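Local coordinates for iron Super-Oxide Dismutase (Plasmodium knowlesi, PDB 2AWP), which probably uses a bound iron ion to convert superoxide radicals into hydrogen peroxide and molecular oxygen, at residues F65-Y77 with A142-T156. Residues are numbered along the deposited sequence; the frame is centred on the assembly and turned at random.
Sequences FNNAAQIWNHSFY and AGNPIKDNTGIPILT
Asn73 and Asn144 meet amide to amide, their planes 82° apart: Asn144 ND2 donates to Asn73 OD1 at 2.8 Å. Asn73 ND2 gives one hydrogen to Ala142 O (3.0 Å), from above that carbonyl's plane, and the other to Gln70 OE1, itself positioned by Trp123 NE1 and, through Gln70 NE2, by Tyr35 OH. A flipped Asn73 amide would set like groups against its partners; asparagine suits a place needing donor and acceptor side by side. The carbonyl end of Asn144 does a second job: a chi1 of 65° folds the side chain back over its own backbone, and OD1 N-caps the short helix 145-148, accepting a nearly straight bond from Lys147 N (3.1 Å) and a weak one from Ile146 N. Here helix 62-79 of the alpha-hairpin domain joins the C-terminal domain of the iron/manganese superoxide dismutase fold; His74, a probable iron ligand, lies on the same helix. Small Ala142 fits close, its CB 3.7 Å from Gln70 CG, and Phe119 of the second subunit packs on both. The aliphatic part of Lys147 lies against the Phe65 ring (CG to CE1 3.5 Å), while NZ bonds to Ser60 O and Met57 O. The broad Trp72 indole offers a face to Ile146 CD1 and an edge to Pro153 CB. Long, flat Phe76 reaches strand 151-158, CZ 3.6 Å from Pro153 CB, its edge toward the classic beta bulge at Ile154 and Leu155, which both face Leu126. Threonine suits position 156: Thr156 CG2 packs against the helix backbone at Tyr77 N (3.5 Å), while its hydroxyl bonds to Gly124 O.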
loop_
_atom_site.group_PDB
_atom_site.type_symbol
_atom_site.label_atom_id
_atom_site.label_comp_id
_atom_site.label_asym_id
_atom_site.label_seq_id
_atom_site.Cartn_x
_atom_site.Cartn_y
_atom_site.Cartn_z
ATOM N N PHE A 65 10.717 11.779 6.444
ATOM C CA PHE A 65 9.397 12.279 6.092
ATOM C C PHE A 65 8.350 11.184 6.201
ATOM O O PHE A 65 7.291 11.378 6.822
ATOM C CB PHE A 65 9.352 12.905 4.695
ATOM C CG PHE A 65 7.954 13.282 4.268
ATOM C CD1 PHE A 65 7.379 14.478 4.712
ATOM C CD2 PHE A 65 7.190 12.406 3.487
ATOM C CE1 PHE A 65 6.075 14.802 4.361
ATOM C CE2 PHE A 65 5.888 12.727 3.111
ATOM C CZ PHE A 65 5.330 13.914 3.540
ATOM N N ASN A 66 8.644 10.034 5.601
ATOM C CA ASN A 66 7.679 8.941 5.575
ATOM C C ASN A 66 7.216 8.593 6.995
ATOM O O ASN A 66 6.016 8.516 7.258
ATOM C CB ASN A 66 8.272 7.711 4.881
ATOM C CG ASN A 66 8.377 7.880 3.364
ATOM O OD1 ASN A 66 7.744 8.751 2.755
ATOM N ND2 ASN A 66 9.179 7.037 2.756
ATOM N N ASN A 67 8.176 8.419 7.911
ATOM C CA ASN A 67 7.840 8.121 9.295
ATOM C C ASN A 67 7.150 9.266 10.033
ATOM O O ASN A 67 6.109 9.053 10.635
ATOM C CB ASN A 67 9.051 7.600 10.066
ATOM C CG ASN A 67 9.419 6.223 9.638
ATOM O OD1 ASN A 67 8.793 5.237 10.075
ATOM N ND2 ASN A 67 10.380 6.134 8.686
ATOM N N ALA A 68 7.735 10.461 9.984
ATOM C CA ALA A 68 7.105 11.671 10.581
ATOM C C ALA A 68 5.664 11.905 10.088
ATOM O O ALA A 68 4.757 12.126 10.882
ATOM C CB ALA A 68 7.942 12.900 10.292
ATOM N N ALA A 69 5.464 11.889 8.781
ATOM C CA ALA A 69 4.125 12.165 8.225
ATOM C C ALA A 69 3.145 11.048 8.612
ATOM O O ALA A 69 2.008 11.317 8.984
ATOM C CB ALA A 69 4.201 12.331 6.719
ATOM N N GLN A 70 3.595 9.790 8.587
ATOM C CA GLN A 70 2.725 8.728 9.066
ATOM C C GLN A 70 2.320 8.869 10.534
ATOM O O GLN A 70 1.169 8.578 10.887
ATOM C CB GLN A 70 3.296 7.341 8.788
ATOM C CG GLN A 70 3.264 6.947 7.309
ATOM C CD GLN A 70 1.894 6.736 6.760
ATOM O OE1 GLN A 70 1.207 7.692 6.412
ATOM N NE2 GLN A 70 1.486 5.454 6.627
ATOM N N ILE A 71 3.253 9.257 11.407
ATOM C CA ILE A 71 2.857 9.466 12.808
ATOM C C ILE A 71 1.727 10.508 12.856
ATOM O O ILE A 71 0.737 10.310 13.544
ATOM C CB ILE A 71 3.989 9.974 13.688
ATOM C CG1 ILE A 71 5.123 8.935 13.786
ATOM C CG2 ILE A 71 3.451 10.306 15.124
ATOM C CD1 ILE A 71 6.469 9.589 14.063
ATOM N N TRP A 72 1.920 11.630 12.166
ATOM C CA TRP A 72 0.970 12.746 12.214
ATOM C C TRP A 72 -0.374 12.325 11.589
ATOM O O TRP A 72 -1.477 12.557 12.163
ATOM C CB TRP A 72 1.561 13.973 11.505
ATOM C CG TRP A 72 0.716 15.243 11.707
ATOM C CD1 TRP A 72 0.925 16.228 12.634
ATOM C CD2 TRP A 72 -0.477 15.604 10.992
ATOM N NE1 TRP A 72 -0.078 17.186 12.544
ATOM C CE2 TRP A 72 -0.941 16.829 11.537
ATOM C CE3 TRP A 72 -1.198 15.013 9.932
ATOM C CZ2 TRP A 72 -2.101 17.476 11.058
ATOM C CZ3 TRP A 72 -2.351 15.657 9.456
ATOM C CH2 TRP A 72 -2.797 16.869 10.031
ATOM N N ASN A 73 -0.293 11.690 10.428
ATOM C CA ASN A 73 -1.513 11.239 9.701
ATOM C C ASN A 73 -2.320 10.280 10.566
ATOM O O ASN A 73 -3.545 10.288 10.547
ATOM C CB ASN A 73 -1.116 10.478 8.432
ATOM C CG ASN A 73 -0.451 11.343 7.383
ATOM O OD1 ASN A 73 -0.551 12.567 7.404
ATOM N ND2 ASN A 73 0.236 10.697 6.443
ATOM N N HIS A 74 -1.632 9.381 11.275
ATOM C CA HIS A 74 -2.366 8.391 12.079
ATOM C C HIS A 74 -3.030 9.015 13.280
ATOM O O HIS A 74 -4.153 8.678 13.624
ATOM C CB HIS A 74 -1.449 7.234 12.501
ATOM C CG HIS A 74 -1.213 6.259 11.409
ATOM N ND1 HIS A 74 -0.262 6.458 10.427
ATOM C CD2 HIS A 74 -1.868 5.121 11.083
ATOM C CE1 HIS A 74 -0.317 5.458 9.565
ATOM N NE2 HIS A 74 -1.281 4.641 9.945
ATOM N N SER A 75 -2.330 9.929 13.934
ATOM C CA SER A 75 -2.945 10.632 15.049
ATOM C C SER A 75 -4.196 11.409 14.632
ATOM O O SER A 75 -5.210 11.381 15.327
ATOM C CB SER A 75 -1.929 11.519 15.738
ATOM O OG SER A 75 -1.061 10.692 16.486
ATOM N N PHE A 76 -4.111 12.068 13.481
ATOM C CA PHE A 76 -5.239 12.771 12.865
ATOM C C PHE A 76 -6.370 11.798 12.490
ATOM O O PHE A 76 -7.539 12.121 12.624
ATOM C CB PHE A 76 -4.743 13.570 11.646
ATOM C CG PHE A 76 -5.654 14.728 11.252
ATOM C CD1 PHE A 76 -5.593 15.938 11.939
ATOM C CD2 PHE A 76 -6.556 14.599 10.204
ATOM C CE1 PHE A 76 -6.404 17.011 11.587
ATOM C CE2 PHE A 76 -7.375 15.665 9.840
ATOM C CZ PHE A 76 -7.306 16.877 10.539
ATOM N N TYR A 77 -6.008 10.606 12.020
ATOM C CA TYR A 77 -6.942 9.534 11.728
ATOM C C TYR A 77 -7.702 9.041 12.973
ATOM O O TYR A 77 -8.931 8.949 12.954
ATOM C CB TYR A 77 -6.186 8.392 11.052
ATOM C CG TYR A 77 -6.954 7.108 10.786
ATOM C CD1 TYR A 77 -8.027 7.077 9.887
ATOM C CD2 TYR A 77 -6.572 5.909 11.409
ATOM C CE1 TYR A 77 -8.722 5.890 9.633
ATOM C CE2 TYR A 77 -7.255 4.708 11.161
ATOM C CZ TYR A 77 -8.320 4.700 10.257
ATOM O OH TYR A 77 -9.000 3.520 9.980
ATOM N N ALA A 142 2.567 8.354 2.527
ATOM C CA ALA A 142 2.614 9.195 3.749
ATOM C C ALA A 142 2.246 10.664 3.485
ATOM O O ALA A 142 2.290 11.515 4.398
ATOM C CB ALA A 142 3.981 9.124 4.386
ATOM N N GLY A 143 1.893 10.962 2.246
ATOM C CA GLY A 143 1.634 12.344 1.854
ATOM C C GLY A 143 0.472 12.967 2.596
ATOM O O GLY A 143 -0.474 12.281 2.970
ATOM N N ASN A 144 0.543 14.275 2.821
ATOM C CA ASN A 144 -0.638 14.968 3.342
ATOM C C ASN A 144 -0.747 16.412 2.850
ATOM O O ASN A 144 0.225 16.968 2.303
ATOM C CB ASN A 144 -0.748 14.836 4.869
ATOM C CG ASN A 144 0.392 15.528 5.614
ATOM O OD1 ASN A 144 0.724 16.694 5.345
ATOM N ND2 ASN A 144 0.969 14.823 6.572
ATOM N N PRO A 145 -1.932 17.001 2.983
ATOM C CA PRO A 145 -2.140 18.381 2.503
ATOM C C PRO A 145 -1.264 19.493 3.153
ATOM O O PRO A 145 -1.090 20.537 2.554
ATOM C CB PRO A 145 -3.647 18.623 2.761
ATOM C CG PRO A 145 -4.251 17.199 2.781
ATOM C CD PRO A 145 -3.178 16.410 3.509
ATOM N N ILE A 146 -0.768 19.292 4.376
ATOM C CA ILE A 146 0.126 20.269 5.013
ATOM C C ILE A 146 1.453 20.323 4.260
ATOM O O ILE A 146 1.923 21.411 3.881
ATOM C CB ILE A 146 0.336 19.974 6.513
ATOM C CG1 ILE A 146 -0.997 20.125 7.262
ATOM C CG2 ILE A 146 1.424 20.900 7.133
ATOM C CD1 ILE A 146 -0.950 19.671 8.704
ATOM N N LYS A 147 2.042 19.148 4.020
ATOM C CA LYS A 147 3.244 19.051 3.211
ATOM C C LYS A 147 2.990 19.601 1.827
ATOM O O LYS A 147 3.766 20.418 1.349
ATOM C CB LYS A 147 3.774 17.612 3.134
ATOM C CG LYS A 147 5.084 17.481 2.397
ATOM C CD LYS A 147 6.164 18.315 3.064
ATOM C CE LYS A 147 7.502 18.192 2.391
ATOM N NZ LYS A 147 8.541 17.819 3.409
ATOM N N ASP A 148 1.903 19.184 1.190
ATOM C CA ASP A 148 1.589 19.657 -0.164
ATOM C C ASP A 148 1.172 21.131 -0.209
ATOM O O ASP A 148 1.121 21.717 -1.288
ATOM C CB ASP A 148 0.459 18.811 -0.776
ATOM C CG ASP A 148 0.824 17.319 -0.909
ATOM O OD1 ASP A 148 2.023 16.942 -0.803
ATOM O OD2 ASP A 148 -0.106 16.518 -1.151
ATOM N N ASN A 149 0.818 21.708 0.948
ATOM C CA ASN A 149 0.297 23.095 1.028
ATOM C C ASN A 149 -1.002 23.313 0.215
ATOM O O ASN A 149 -1.248 24.391 -0.375
ATOM C CB ASN A 149 1.389 24.114 0.639
ATOM C CG ASN A 149 1.028 25.534 1.046
ATOM O OD1 ASN A 149 0.485 25.736 2.120
ATOM N ND2 ASN A 149 1.304 26.503 0.181
ATOM N N THR A 150 -1.849 22.283 0.206
ATOM C CA THR A 150 -3.082 22.275 -0.606
ATOM C C THR A 150 -4.329 22.631 0.229
ATOM O O THR A 150 -5.421 22.800 -0.304
ATOM C CB THR A 150 -3.284 20.897 -1.268
ATOM O OG1 THR A 150 -3.095 19.866 -0.282
ATOM C CG2 THR A 150 -2.277 20.696 -2.431
ATOM N N GLY A 151 -4.150 22.745 1.538
ATOM C CA GLY A 151 -5.178 23.264 2.437
ATOM C C GLY A 151 -4.965 22.724 3.840
ATOM O O GLY A 151 -3.958 22.086 4.107
ATOM N N ILE A 152 -5.935 22.975 4.718
ATOM C CA ILE A 152 -5.842 22.604 6.117
ATOM C C ILE A 152 -6.710 21.389 6.376
ATOM O O ILE A 152 -7.913 21.459 6.239
ATOM C CB ILE A 152 -6.265 23.779 7.041
ATOM C CG1 ILE A 152 -5.249 24.927 6.922
ATOM C CG2 ILE A 152 -6.446 23.307 8.477
ATOM C CD1 ILE A 152 -5.831 26.297 7.312
ATOM N N PRO A 153 -6.082 20.268 6.752
ATOM C CA PRO A 153 -6.783 19.028 7.091
ATOM C C PRO A 153 -7.934 19.214 8.119
ATOM O O PRO A 153 -7.759 19.846 9.158
ATOM C CB PRO A 153 -5.667 18.162 7.663
ATOM C CG PRO A 153 -4.422 18.590 6.812
ATOM C CD PRO A 153 -4.611 20.112 6.863
ATOM N N ILE A 154 -9.092 18.651 7.814
ATOM C CA ILE A 154 -10.253 18.736 8.703
ATOM C C ILE A 154 -10.581 17.331 9.286
ATOM O O ILE A 154 -10.870 17.188 10.480
ATOM C CB ILE A 154 -11.516 19.306 7.934
ATOM C CG1 ILE A 154 -11.254 20.723 7.347
ATOM C CG2 ILE A 154 -12.738 19.277 8.804
ATOM C CD1 ILE A 154 -10.956 21.843 8.367
ATOM N N LEU A 155 -10.562 16.328 8.403
ATOM C CA LEU A 155 -10.734 14.911 8.731
ATOM C C LEU A 155 -9.894 14.069 7.756
ATOM O O LEU A 155 -9.650 14.493 6.627
ATOM C CB LEU A 155 -12.197 14.467 8.573
ATOM C CG LEU A 155 -13.302 14.982 9.477
ATOM C CD1 LEU A 155 -14.686 14.670 8.904
ATOM C CD2 LEU A 155 -13.149 14.428 10.908
ATOM N N THR A 156 -9.469 12.886 8.194
ATOM C CA THR A 156 -8.844 11.929 7.263
ATOM C C THR A 156 -9.360 10.512 7.487
ATOM O O THR A 156 -9.896 10.185 8.578
ATOM C CB THR A 156 -7.299 11.934 7.349
ATOM O OG1 THR A 156 -6.743 11.262 6.210
ATOM C CG2 THR A 156 -6.808 11.262 8.632
HETATM O O HOH W 1 5.343 9.003 1.342
HETATM O O HOH W 2 -10.671 8.603 10.557
#